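Local atomic coordinates of N-(5'-phosphoribosyl)anthranilate isomerase (PDB entry 4WUI), a protein that probably catalyses the isomerisation of N-(5-phospho-beta-D-ribosyl)anthranilate to 1-(2-carboxyphenylamino)-1-deoxy-D-ribulose 5-phosphate, a step from chorismate to L-tryptophan. Residues D161-A166 with V197-G202; Y5-G10 with R102-T107; P130-G135 with A141-R146. All blocks are in the same frame, centred on the assembly; numbering follows the deposited sequence.

The three contacts sample different layers of one eight-stranded (beta-alpha)8 barrel. Contact 2 lies at its heart, spanning the interior from strand 5-8 to strand 103-108; contact 1 joins two helices of the outer shell, and contact 3 closes a loop on the periphery. Contacts 1 and 2 have centres about 18 Å apart yet touch through I6, whose CD1 meets A200 CB at 4.0 Å. Contacts 1 and 3, centres about 16 Å apart, approach to about 4 Å at their nearest atoms without touching. A bound citrate, probably from the crystallisation liquor, lies about 6 Å from the K7 side chain, consistent with contact 2 bordering a pocket within the barrel.

Contact 1 of 3, residues D161-A166 with V197-G202; sequences DNVADA and VQAARG
A164 and A200 are the closest CA pair between 161-166 and 197-202, 5.3 Å apart from A164 CA to A200 CA. The two segments belong to neighbouring outer helices of the (beta-alpha)8 barrel: 163-170, which follows strand 152-155, and the C-terminal helix 190-204. Small residues at the meeting point let the backbones come this near. V163 carries most of the packing with both its methyls. CG1 sits between the backbone N and the carbonyl carbon (chi1 66°) and presses on the methyl of A199, V163 CG1 to A199 CB being 3.6 Å. The same methyl also leans toward the backbone, 4.0 Å from V163 CG1 to A200 N. The other branch, anti to the backbone N, is turned to the next alanine, so that V163 CG2 faces A200 CB at 4.2 Å. One valine thus straddles two consecutive alanines, a methyl for each. Across this interface the interactions are purely van der Waals. F196 adds to the cover over V163, V203 touches A164, and helix 190-204 also lies against the outer face of strand 5-8. N162 is tied to the loop that follows strand 152-155: its OD1 accepts from T159 N and its ND2 donates to G157 O. N162 O in turn receives A166 N at 2.9 Å. At the margin of the interface the methyl of A164 rests against a peptide oxygen, A164 CB lying 3.8 Å from A199 O.

Contact 2 of 3, residues Y5-G10 with R102-T107; sequences YIKVCG and RVWRAT
W104 meets Y5 and K7 inside the closed barrel, where strand 103-108 stands across from strand 5-8; even the nearest CA atoms, K7 CA and W104 CA, are 12.5 Å apart, and side chains alone bridge the gap. The apolar part centres on the six-membered end of the indole. Y5 reaches in from the facing strand with its ring oblique to this rim, Y5 CE2 standing 3.9 Å from W104 CH2. Its hydroxyl lies near the indole plane, Y5 OH to W104 CH2 being 3.6 Å. K7 runs by the indole in the reverse sense, a methylene at the same edge, with K7 CD 3.7 Å from W104 CZ3. The polar part is carried by partners outside the two segments. A bend at chi4 (-88°) swings K7 NZ away from the run of its methylenes to a salt bridge with D176 and a hydrogen bond with Q83. Y5 OH bonds to D57, which also pairs with R102, while W104 NE1 donates to E123, the second partner of R102. An alanine in place of W104 would probably leave a gap in front of Y5 and the K7 methylenes, and E123 with R102 but no indole N-H. The chemistry therefore implies a mixed barrel core: an aromatic edge fills the centre, the polar ends of Y5, K7 and W104 are met by acids and, for K7, the Q83 amide, and the bond to E123 probably helps to set the indole's rotation.

Contact 3 of 3, residues P130-G135 with A141-R146; sequences PQAGSG and AALAHR
The connection between strands 124-128 and 152-155 of the (beta-alpha)8 barrel folds back on itself here, A132 meeting A142 and L143. The crossing contact is small and apolar. The A132 methyl stands opposite that of A142, A132 CB to A142 CB being 4.2 Å, and one branch of L143 reaches the same methyl, with L143 CD2 4.4 Å from A132 CB. W138 packs on A132, and L109 and A129 pack on L143, so these three side chains complete a small apolar cluster. Each arm of the loop is shaped by its own polar bonds. In the first, Q131 to S134 forms a type I beta turn, and Q131 O is gripped twice by the same residue: S134 N donates at 2.9 Å, and S134 OG donates at 3.0 Å, in the carbonyl plane and at 154° at the oxygen. In the second arm the positive phi of A144 (60°) turns the chain so that R146 N comes back to L143 O at 3.0 Å. The guanidinium adds a bond to the same oxygen, R146 NH1 to L143 O at 3.0 Å, fairly straight with 150° at the hydrogen. The two donors arrive from opposite faces of the carbonyl plane. R146 NH1 also makes a weak bond to a different oxygen, A141 O. H145 CE1 lies over a face of the guanidinium, off its centre. Together these bends form an irregular connection between consecutive parallel strands of the TIM barrel, with short 3-10 turns where a regular helix usually lies.

Contact 1 of 3, residues D161-A166 with V197-G202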
ATOM      1  N   ASP A 161       2.077  15.769   6.186  1.00 10.06           N
ATOM      2  CA  ASP A 161       1.288  16.843   6.757  1.00 10.51           C
ATOM      3  C   ASP A 161      -0.053  16.409   7.323  1.00 10.19           C
ATOM      4  O   ASP A 161      -0.557  17.084   8.224  1.00 11.68           O
ATOM      5  CB  ASP A 161       1.044  17.934   5.715  1.00 12.15           C
ATOM      6  CG  ASP A 161       2.264  18.763   5.424  1.00 14.60           C
ATOM      7  OD1 ASP A 161       3.112  18.928   6.313  1.00 14.62           O
ATOM      8  OD2 ASP A 161       2.381  19.303   4.296  1.00 17.14           O
ATOM      9  N   ASN A 162      -0.649  15.328   6.815  1.00  9.74           N
ATOM     10  CA  ASN A 162      -1.963  14.905   7.292  1.00  9.85           C
ATOM     11  C   ASN A 162      -1.989  13.568   8.025  1.00  9.11           C
ATOM     12  O   ASN A 162      -3.024  13.195   8.571  1.00  9.58           O
ATOM     13  CB  ASN A 162      -3.030  14.916   6.185  1.00 10.63           C
ATOM     14  CG  ASN A 162      -2.769  13.926   5.093  1.00 10.29           C
ATOM     15  OD1 ASN A 162      -2.061  12.970   5.293  1.00  9.72           O
ATOM     16  ND2 ASN A 162      -3.357  14.166   3.913  1.00 11.57           N
ATOM     17  N   VAL A 163      -0.877  12.837   8.068  1.00  8.70           N
ATOM     18  CA  VAL A 163      -0.976  11.466   8.519  1.00  8.87           C
ATOM     19  C   VAL A 163      -1.217  11.375  10.024  1.00  8.90           C
ATOM     20  O   VAL A 163      -1.922  10.464  10.463  1.00  9.31           O
ATOM     21  CB  VAL A 163       0.231  10.607   8.081  1.00  9.37           C
ATOM     22  CG1 VAL A 163       1.527  11.051   8.738  1.00  9.90           C
ATOM     23  CG2 VAL A 163      -0.051   9.143   8.337  1.00 10.02           C
ATOM     24  N   ALA A 164      -0.640  12.275  10.832  1.00  9.18           N
ATOM     25  CA  ALA A 164      -0.899  12.194  12.269  1.00  9.37           C
ATOM     26  C   ALA A 164      -2.402  12.379  12.546  1.00  9.44           C
ATOM     27  O   ALA A 164      -2.989  11.669  13.355  1.00  9.85           O
ATOM     28  CB  ALA A 164      -0.065  13.198  13.050  1.00 10.19           C
ATOM     29  N   ASP A 165      -2.999  13.365  11.892  0.59  9.37           N
ATOM     30  CA  ASP A 165      -4.430  13.645  12.001  0.59  9.59           C
ATOM     31  C   ASP A 165      -5.223  12.406  11.568  0.59  9.20           C
ATOM     32  O   ASP A 165      -6.096  11.928  12.304  0.59  9.65           O
ATOM     33  CB  ASP A 165      -4.711  14.867  11.119  0.59 10.18           C
ATOM     34  CG  ASP A 165      -6.121  15.439  11.256  0.59 10.54           C
ATOM     35  OD1 ASP A 165      -6.925  15.009  12.113  0.59 10.99           O
ATOM     36  OD2 ASP A 165      -6.396  16.380  10.470  0.59 10.88           O
ATOM     37  N   ALA A 166      -4.903  11.860  10.390  1.00  9.84           N
ATOM     38  CA  ALA A 166      -5.606  10.705   9.881  1.00 10.10           C
ATOM     39  C   ALA A 166      -5.537   9.518  10.845  1.00  9.68           C
ATOM     40  O   ALA A 166      -6.544   8.862  11.133  1.00 10.52           O
ATOM     41  CB  ALA A 166      -5.058  10.267   8.509  1.00 10.18           C
ATOM     42  N   VAL A 197       7.033   8.670   8.381  1.00  9.37           N
ATOM     43  CA  VAL A 197       7.119   7.668   9.413  1.00  9.73           C
ATOM     44  C   VAL A 197       7.180   8.335  10.798  1.00 10.12           C
ATOM     45  O   VAL A 197       6.552   7.869  11.755  1.00 10.95           O
ATOM     46  CB  VAL A 197       8.264   6.703   9.143  1.00 10.76           C
ATOM     47  CG1 VAL A 197       8.456   5.762  10.301  1.00 12.23           C
ATOM     48  CG2 VAL A 197       8.015   5.936   7.838  1.00 11.17           C
ATOM     49  N   GLN A 198       7.954   9.415  10.919  1.00 10.06           N
ATOM     50  CA  GLN A 198       8.032  10.123  12.186  1.00 10.68           C
ATOM     51  C   GLN A 198       6.652  10.611  12.609  1.00 10.48           C
ATOM     52  O   GLN A 198       6.241  10.447  13.756  1.00 11.30           O
ATOM     53  CB  GLN A 198       8.987  11.296  12.085  1.00 11.79           C
ATOM     54  CG  GLN A 198       9.090  12.079  13.377  1.00 14.48           C
ATOM     55  CD  GLN A 198      10.112  13.175  13.275  1.00 17.62           C
ATOM     56  OE1 GLN A 198      11.271  12.914  12.964  1.00 20.31           O
ATOM     57  NE2 GLN A 198       9.707  14.401  13.539  1.00 18.96           N
ATOM     58  N   ALA A 199       5.930  11.233  11.707  1.00  9.98           N
ATOM     59  CA  ALA A 199       4.606  11.751  12.007  1.00 10.08           C
ATOM     60  C   ALA A 199       3.650  10.622  12.404  1.00 10.97           C
ATOM     61  O   ALA A 199       2.873  10.744  13.368  1.00 11.73           O
ATOM     62  CB  ALA A 199       4.044  12.524  10.821  1.00 10.47           C
ATOM     63  N   ALA A 200       3.696   9.517  11.664  1.00 10.39           N
ATOM     64  CA  ALA A 200       2.772   8.404  11.876  1.00 11.28           C
ATOM     65  C   ALA A 200       3.060   7.723  13.229  1.00 12.76           C
ATOM     66  O   ALA A 200       2.138   7.408  13.980  1.00 14.45           O
ATOM     67  CB  ALA A 200       2.883   7.419  10.745  1.00 11.15           C
ATOM     68  N   ARG A 201       4.327   7.452  13.524  1.00 13.86           N
ATOM     69  CA  ARG A 201       4.690   6.756  14.752  1.00 15.19           C
ATOM     70  C   ARG A 201       4.595   7.638  15.968  1.00 15.80           C
ATOM     71  O   ARG A 201       4.478   7.148  17.096  1.00 17.04           O
ATOM     72  CB  ARG A 201       6.087   6.198  14.656  1.00 16.40           C
ATOM     73  CG  ARG A 201       6.079   5.028  13.780  1.00 17.71           C
ATOM     74  CD  ARG A 201       7.334   4.206  13.937  1.00 18.29           C
ATOM     75  NE  ARG A 201       7.196   3.055  13.073  1.00 18.22           N
ATOM     76  CZ  ARG A 201       8.129   2.604  12.251  1.00 17.37           C
ATOM     77  NH1 ARG A 201       9.367   3.132  12.185  1.00 16.74           N
ATOM     78  NH2 ARG A 201       7.813   1.569  11.500  1.00 18.17           N
ATOM     79  N   GLY A 202       4.635   8.938  15.760  1.00 15.95           N
ATOM     80  CA  GLY A 202       4.558   9.861  16.859  1.00 17.06           C
ATOM     81  C   GLY A 202       3.194   9.891  17.473  1.00 17.77           C
ATOM     82  O   GLY A 202       3.059  10.407  18.567  1.00 19.16           O
TER

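Contact 2 of 3, residues Y5-G10 with R102-T107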
ATOM      1  N   TYR A   5       0.778  -0.654  10.929  1.00  9.94           N
ATOM      2  CA  TYR A   5       1.559  -1.122   9.782  1.00  9.16           C
ATOM      3  C   TYR A   5       1.745   0.010   8.774  1.00  8.54           C
ATOM      4  O   TYR A   5       0.779   0.670   8.436  1.00 10.36           O
ATOM      5  CB  TYR A   5       0.830  -2.287   9.165  1.00  9.11           C
ATOM      6  CG  TYR A   5       1.553  -3.106   8.130  1.00  8.61           C
ATOM      7  CD1 TYR A   5       2.209  -4.283   8.459  1.00  8.90           C
ATOM      8  CD2 TYR A   5       1.537  -2.764   6.802  1.00  8.38           C
ATOM      9  CE1 TYR A   5       2.783  -5.106   7.511  1.00  8.99           C
ATOM     10  CE2 TYR A   5       2.123  -3.571   5.836  1.00  8.26           C
ATOM     11  CZ  TYR A   5       2.727  -4.756   6.193  1.00  8.32           C
ATOM     12  OH  TYR A   5       3.198  -5.551   5.195  1.00  9.06           O
ATOM     13  N   ILE A   6       2.973   0.214   8.300  1.00  7.91           N
ATOM     14  CA  ILE A   6       3.265   1.285   7.344  1.00  8.34           C
ATOM     15  C   ILE A   6       3.828   0.702   6.055  1.00  7.51           C
ATOM     16  O   ILE A   6       4.894   0.081   6.070  1.00  8.13           O
ATOM     17  CB  ILE A   6       4.257   2.310   7.905  1.00  9.20           C
ATOM     18  CG1 ILE A   6       3.672   2.999   9.149  1.00 10.02           C
ATOM     19  CG2 ILE A   6       4.624   3.323   6.832  1.00 10.45           C
ATOM     20  CD1 ILE A   6       4.659   3.913   9.899  1.00 11.53           C
ATOM     21  N   LYS A   7       3.107   0.927   4.963  1.00  7.83           N
ATOM     22  CA  LYS A   7       3.563   0.570   3.627  1.00  7.80           C
ATOM     23  C   LYS A   7       3.856   1.825   2.826  1.00  7.52           C
ATOM     24  O   LYS A   7       3.029   2.727   2.756  1.00  7.78           O
ATOM     25  CB  LYS A   7       2.501  -0.245   2.894  1.00  8.18           C
ATOM     26  CG  LYS A   7       2.922  -0.576   1.454  1.00  8.93           C
ATOM     27  CD  LYS A   7       2.115  -1.715   0.887  1.00 10.18           C
ATOM     28  CE  LYS A   7       2.129  -1.791  -0.596  1.00 10.61           C
ATOM     29  NZ  LYS A   7       1.053  -0.964  -1.201  1.00  9.33           N
ATOM     30  N   VAL A   8       5.026   1.843   2.189  0.52  7.28           N
ATOM     31  CA  VAL A   8       5.339   2.836   1.174  0.52  7.57           C
ATOM     32  C   VAL A   8       5.220   2.126  -0.167  0.52  7.24           C
ATOM     33  O   VAL A   8       5.847   1.086  -0.392  0.52  8.29           O
ATOM     34  CB  VAL A   8       6.729   3.431   1.359  0.52  8.49           C
ATOM     35  CG1 VAL A   8       6.906   4.563   0.367  0.52  8.87           C
ATOM     36  CG2 VAL A   8       6.909   3.923   2.808  0.52  9.67           C
ATOM     37  N   CYS A   9       4.380   2.676  -1.036  1.00  7.93           N
ATOM     38  CA  CYS A   9       4.061   2.029  -2.297  1.00  8.15           C
ATOM     39  C   CYS A   9       4.702   2.743  -3.467  1.00  8.67           C
ATOM     40  O   CYS A   9       4.893   3.942  -3.449  1.00 12.39           O
ATOM     41  CB  CYS A   9       2.544   1.969  -2.492  1.00  8.97           C
ATOM     42  SG  CYS A   9       2.087   0.715  -3.719  1.00 11.24           S
ATOM     43  N   GLY A  10       4.993   2.009  -4.524  1.00  8.19           N
ATOM     44  CA  GLY A  10       5.469   2.636  -5.733  1.00  8.27           C
ATOM     45  C   GLY A  10       6.905   3.110  -5.687  1.00  8.00           C
ATOM     46  O   GLY A  10       7.207   4.190  -6.198  1.00  8.66           O
ATOM     47  N   ARG A 102      -0.248 -14.878   0.049  1.00  9.15           N
ATOM     48  CA  ARG A 102      -0.616 -13.577   0.624  1.00  8.56           C
ATOM     49  C   ARG A 102      -1.137 -12.678  -0.470  1.00  8.28           C
ATOM     50  O   ARG A 102      -0.379 -12.241  -1.323  1.00  8.54           O
ATOM     51  CB  ARG A 102       0.578 -12.930   1.317  1.00  8.62           C
ATOM     52  CG  ARG A 102       1.256 -13.795   2.370  1.00  9.32           C
ATOM     53  CD  ARG A 102       2.378 -13.072   3.084  1.00  9.26           C
ATOM     54  NE  ARG A 102       1.850 -11.985   3.878  1.00  9.15           N
ATOM     55  CZ  ARG A 102       2.605 -11.050   4.421  1.00  9.60           C
ATOM     56  NH1 ARG A 102       3.932 -11.098   4.330  1.00 10.33           N
ATOM     57  NH2 ARG A 102       2.043 -10.039   5.051  1.00 10.27           N
ATOM     58  N   VAL A 103      -2.455 -12.461  -0.468  1.00  8.15           N
ATOM     59  CA  VAL A 103      -3.139 -11.630  -1.462  1.00  8.26           C
ATOM     60  C   VAL A 103      -3.856 -10.497  -0.763  1.00  7.94           C
ATOM     61  O   VAL A 103      -4.567 -10.721   0.225  1.00  8.75           O
ATOM     62  CB  VAL A 103      -4.092 -12.461  -2.338  1.00  8.70           C
ATOM     63  CG1 VAL A 103      -4.894 -11.577  -3.284  1.00  9.86           C
ATOM     64  CG2 VAL A 103      -3.301 -13.543  -3.094  1.00  9.34           C
ATOM     65  N   TRP A 104      -3.656  -9.280  -1.253  1.00  7.87           N
ATOM     66  CA  TRP A 104      -4.326  -8.088  -0.746  1.00  7.97           C
ATOM     67  C   TRP A 104      -5.309  -7.593  -1.803  1.00  8.78           C
ATOM     68  O   TRP A 104      -4.996  -7.572  -2.984  1.00  9.13           O
ATOM     69  CB  TRP A 104      -3.333  -7.001  -0.376  1.00  8.35           C
ATOM     70  CG  TRP A 104      -2.417  -7.331   0.753  1.00  8.11           C
ATOM     71  CD1 TRP A 104      -2.387  -8.450   1.511  1.00  8.47           C
ATOM     72  CD2 TRP A 104      -1.418  -6.471   1.275  1.00  8.64           C
ATOM     73  NE1 TRP A 104      -1.417  -8.359   2.463  1.00  8.82           N
ATOM     74  CE2 TRP A 104      -0.807  -7.143   2.353  1.00  9.04           C
ATOM     75  CE3 TRP A 104      -0.962  -5.207   0.912  1.00  9.55           C
ATOM     76  CZ2 TRP A 104       0.262  -6.596   3.059  1.00 10.38           C
ATOM     77  CZ3 TRP A 104       0.083  -4.666   1.635  1.00 10.70           C
ATOM     78  CH2 TRP A 104       0.694  -5.356   2.674  1.00 11.03           C
ATOM     79  N   ARG A 105      -6.493  -7.217  -1.336  1.00 10.43           N
ATOM     80  CA  ARG A 105      -7.586  -6.680  -2.123  1.00 11.75           C
ATOM     81  C   ARG A 105      -7.568  -5.146  -1.903  1.00 12.53           C
ATOM     82  O   ARG A 105      -7.689  -4.680  -0.802  1.00 12.79           O
ATOM     83  CB  ARG A 105      -8.951  -7.361  -1.696  1.00 12.40           C
ATOM     84  CG  ARG A 105     -10.189  -6.849  -2.420  1.00 13.15           C
ATOM     85  CD  ARG A 105     -11.399  -7.726  -2.271  1.00 14.47           C
ATOM     86  NE  ARG A 105     -11.922  -7.813  -0.918  1.00 14.91           N
ATOM     87  CZ  ARG A 105     -12.929  -7.103  -0.423  1.00 15.37           C
ATOM     88  NH1 ARG A 105     -13.495  -6.140  -1.106  1.00 16.15           N
ATOM     89  NH2 ARG A 105     -13.300  -7.323   0.819  1.00 16.08           N
ATOM     90  N   ALA A 106      -7.340  -4.341  -2.921  1.00 16.16           N
ATOM     91  CA  ALA A 106      -7.470  -2.907  -2.826  1.00 18.84           C
ATOM     92  C   ALA A 106      -8.808  -2.450  -3.420  1.00 20.60           C
ATOM     93  O   ALA A 106      -9.291  -3.029  -4.398  1.00 22.78           O
ATOM     94  CB  ALA A 106      -6.301  -2.195  -3.540  1.00 20.33           C
ATOM     95  N   THR A 107      -9.412  -1.420  -2.817  1.00 21.07           N
ATOM     96  CA  THR A 107     -10.648  -0.839  -3.312  1.00 23.72           C
ATOM     97  C   THR A 107     -10.758   0.601  -2.868  1.00 23.26           C
ATOM     98  O   THR A 107      -9.919   1.123  -2.151  1.00 23.08           O
ATOM     99  CB  THR A 107     -11.876  -1.612  -2.804  1.00 26.41           C
ATOM    100  OG1 THR A 107     -13.053  -1.176  -3.502  1.00 27.91           O
ATOM    101  CG2 THR A 107     -12.065  -1.472  -1.302  1.00 27.58           C
TER

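Contact 3 of 3, residues P130-G135 with A141-R146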
ATOM      1  N   PRO A 130      -9.546   8.887  -1.217  1.00 18.39           N
ATOM      2  CA  PRO A 130      -8.760  10.012  -1.747  1.00 21.36           C
ATOM      3  C   PRO A 130      -9.268  11.407  -1.410  1.00 24.03           C
ATOM      4  O   PRO A 130      -8.436  12.331  -1.419  1.00 25.90           O
ATOM      5  CB  PRO A 130      -8.793   9.766  -3.260  1.00 21.84           C
ATOM      6  CG  PRO A 130      -9.944   8.928  -3.486  1.00 21.22           C
ATOM      7  CD  PRO A 130     -10.011   8.022  -2.314  1.00 19.58           C
ATOM      8  N   GLN A 131     -10.550  11.591  -1.111  1.00 24.18           N
ATOM      9  CA  GLN A 131     -11.030  12.951  -0.830  1.00 26.24           C
ATOM     10  C   GLN A 131     -10.960  13.316   0.652  1.00 23.97           C
ATOM     11  O   GLN A 131     -11.101  14.489   1.006  1.00 23.96           O
ATOM     12  CB  GLN A 131     -12.458  13.140  -1.361  1.00 31.24           C
ATOM     13  CG  GLN A 131     -12.564  13.000  -2.873  1.00 35.89           C
ATOM     14  CD  GLN A 131     -11.491  13.800  -3.599  1.00 39.74           C
ATOM     15  OE1 GLN A 131     -11.279  14.978  -3.309  1.00 41.21           O
ATOM     16  NE2 GLN A 131     -10.795  13.154  -4.535  1.00 41.04           N
ATOM     17  N   ALA A 132     -10.732  12.333   1.519  1.00 22.26           N
ATOM     18  CA  ALA A 132     -10.771  12.581   2.961  1.00 21.02           C
ATOM     19  C   ALA A 132      -9.711  13.571   3.431  1.00 21.51           C
ATOM     20  O   ALA A 132      -9.884  14.190   4.461  1.00 20.71           O
ATOM     21  CB  ALA A 132     -10.679  11.280   3.737  1.00 20.71           C
ATOM     22  N   GLY A 133      -8.659  13.783   2.645  1.00 23.10           N
ATOM     23  CA  GLY A 133      -7.677  14.814   2.971  1.00 24.27           C
ATOM     24  C   GLY A 133      -7.760  16.115   2.165  1.00 25.54           C
ATOM     25  O   GLY A 133      -6.810  16.921   2.125  1.00 25.90           O
ATOM     26  N   SER A 134      -8.900  16.352   1.529  1.00 26.41           N
ATOM     27  CA  SER A 134      -9.047  17.528   0.660  1.00 27.90           C
ATOM     28  C   SER A 134      -9.119  18.870   1.422  1.00 28.49           C
ATOM     29  O   SER A 134      -8.803  19.911   0.847  1.00 28.96           O
ATOM     30  CB  SER A 134     -10.278  17.366  -0.229  1.00 28.71           C
ATOM     31  OG  SER A 134     -11.471  17.434   0.530  1.00 29.32           O
ATOM     32  N   GLY A 135      -9.521  18.844   2.696  1.00 28.48           N
ATOM     33  CA  GLY A 135      -9.647  20.056   3.503  1.00 28.26           C
ATOM     34  C   GLY A 135      -8.496  20.234   4.477  1.00 28.17           C
ATOM     35  O   GLY A 135      -7.513  19.488   4.430  1.00 28.29           O
ATOM     36  N   ALA A 141     -15.155  11.513   9.105  1.00 10.64           N
ATOM     37  CA  ALA A 141     -16.506  11.072   8.832  1.00 11.18           C
ATOM     38  C   ALA A 141     -16.605  10.213   7.599  1.00 11.72           C
ATOM     39  O   ALA A 141     -17.562   9.443   7.457  1.00 12.42           O
ATOM     40  CB  ALA A 141     -17.439  12.223   8.707  1.00 12.12           C
ATOM     41  N   ALA A 142     -15.657  10.350   6.667  1.00 12.01           N
ATOM     42  CA  ALA A 142     -15.674   9.567   5.433  1.00 12.93           C
ATOM     43  C   ALA A 142     -15.360   8.083   5.670  1.00 12.95           C
ATOM     44  O   ALA A 142     -15.612   7.253   4.782  1.00 14.55           O
ATOM     45  CB  ALA A 142     -14.707  10.154   4.429  1.00 14.66           C
ATOM     46  N   LEU A 143     -14.762   7.761   6.821  1.00 12.17           N
ATOM     47  CA  LEU A 143     -14.393   6.378   7.152  1.00 11.96           C
ATOM     48  C   LEU A 143     -15.428   5.949   8.214  1.00 10.94           C
ATOM     49  O   LEU A 143     -16.529   5.543   7.846  1.00 11.15           O
ATOM     50  CB  LEU A 143     -12.929   6.276   7.602  1.00 13.13           C
ATOM     51  CG  LEU A 143     -11.819   6.208   6.525  1.00 15.46           C
ATOM     52  CD1 LEU A 143     -11.937   4.998   5.645  1.00 16.07           C
ATOM     53  CD2 LEU A 143     -11.772   7.463   5.711  1.00 17.06           C
ATOM     54  N   ALA A 144     -15.099   6.099   9.497  1.00 10.29           N
ATOM     55  CA  ALA A 144     -16.080   6.019  10.585  1.00  9.33           C
ATOM     56  C   ALA A 144     -16.749   4.640  10.583  1.00  8.97           C
ATOM     57  O   ALA A 144     -16.039   3.645  10.722  1.00  9.45           O
ATOM     58  CB  ALA A 144     -17.034   7.225  10.514  1.00  9.91           C
ATOM     59  N   HIS A 145     -18.074   4.569  10.428  1.00  9.14           N
ATOM     60  CA  HIS A 145     -18.749   3.276  10.460  1.00  9.91           C
ATOM     61  C   HIS A 145     -18.303   2.319   9.361  1.00 10.69           C
ATOM     62  O   HIS A 145     -18.578   1.128   9.449  1.00 11.63           O
ATOM     63  CB  HIS A 145     -20.273   3.426  10.440  1.00 10.65           C
ATOM     64  CG  HIS A 145     -20.843   3.918   9.153  1.00 11.33           C
ATOM     65  ND1 HIS A 145     -21.031   5.258   8.875  1.00 11.70           N
ATOM     66  CD2 HIS A 145     -21.253   3.246   8.052  1.00 13.12           C
ATOM     67  CE1 HIS A 145     -21.522   5.387   7.652  1.00 12.88           C
ATOM     68  NE2 HIS A 145     -21.678   4.182   7.144  1.00 13.64           N
ATOM     69  N   ARG A 146     -17.633   2.831   8.332  1.00 11.08           N
ATOM     70  CA  ARG A 146     -17.171   2.006   7.218  1.00 12.50           C
ATOM     71  C   ARG A 146     -15.836   1.325   7.502  1.00 12.97           C
ATOM     72  O   ARG A 146     -15.391   0.487   6.706  1.00 15.39           O
ATOM     73  CB  ARG A 146     -17.002   2.856   5.977  1.00 13.45           C
ATOM     74  CG  ARG A 146     -18.238   3.590   5.562  1.00 14.68           C
ATOM     75  CD  ARG A 146     -17.907   4.615   4.498  1.00 16.33           C
ATOM     76  NE  ARG A 146     -19.007   5.535   4.257  1.00 17.06           N
ATOM     77  CZ  ARG A 146     -19.300   6.595   5.018  1.00 18.02           C
ATOM     78  NH1 ARG A 146     -18.582   6.893   6.100  1.00 17.67           N
ATOM     79  NH2 ARG A 146     -20.322   7.381   4.680  1.00 19.36           N
TER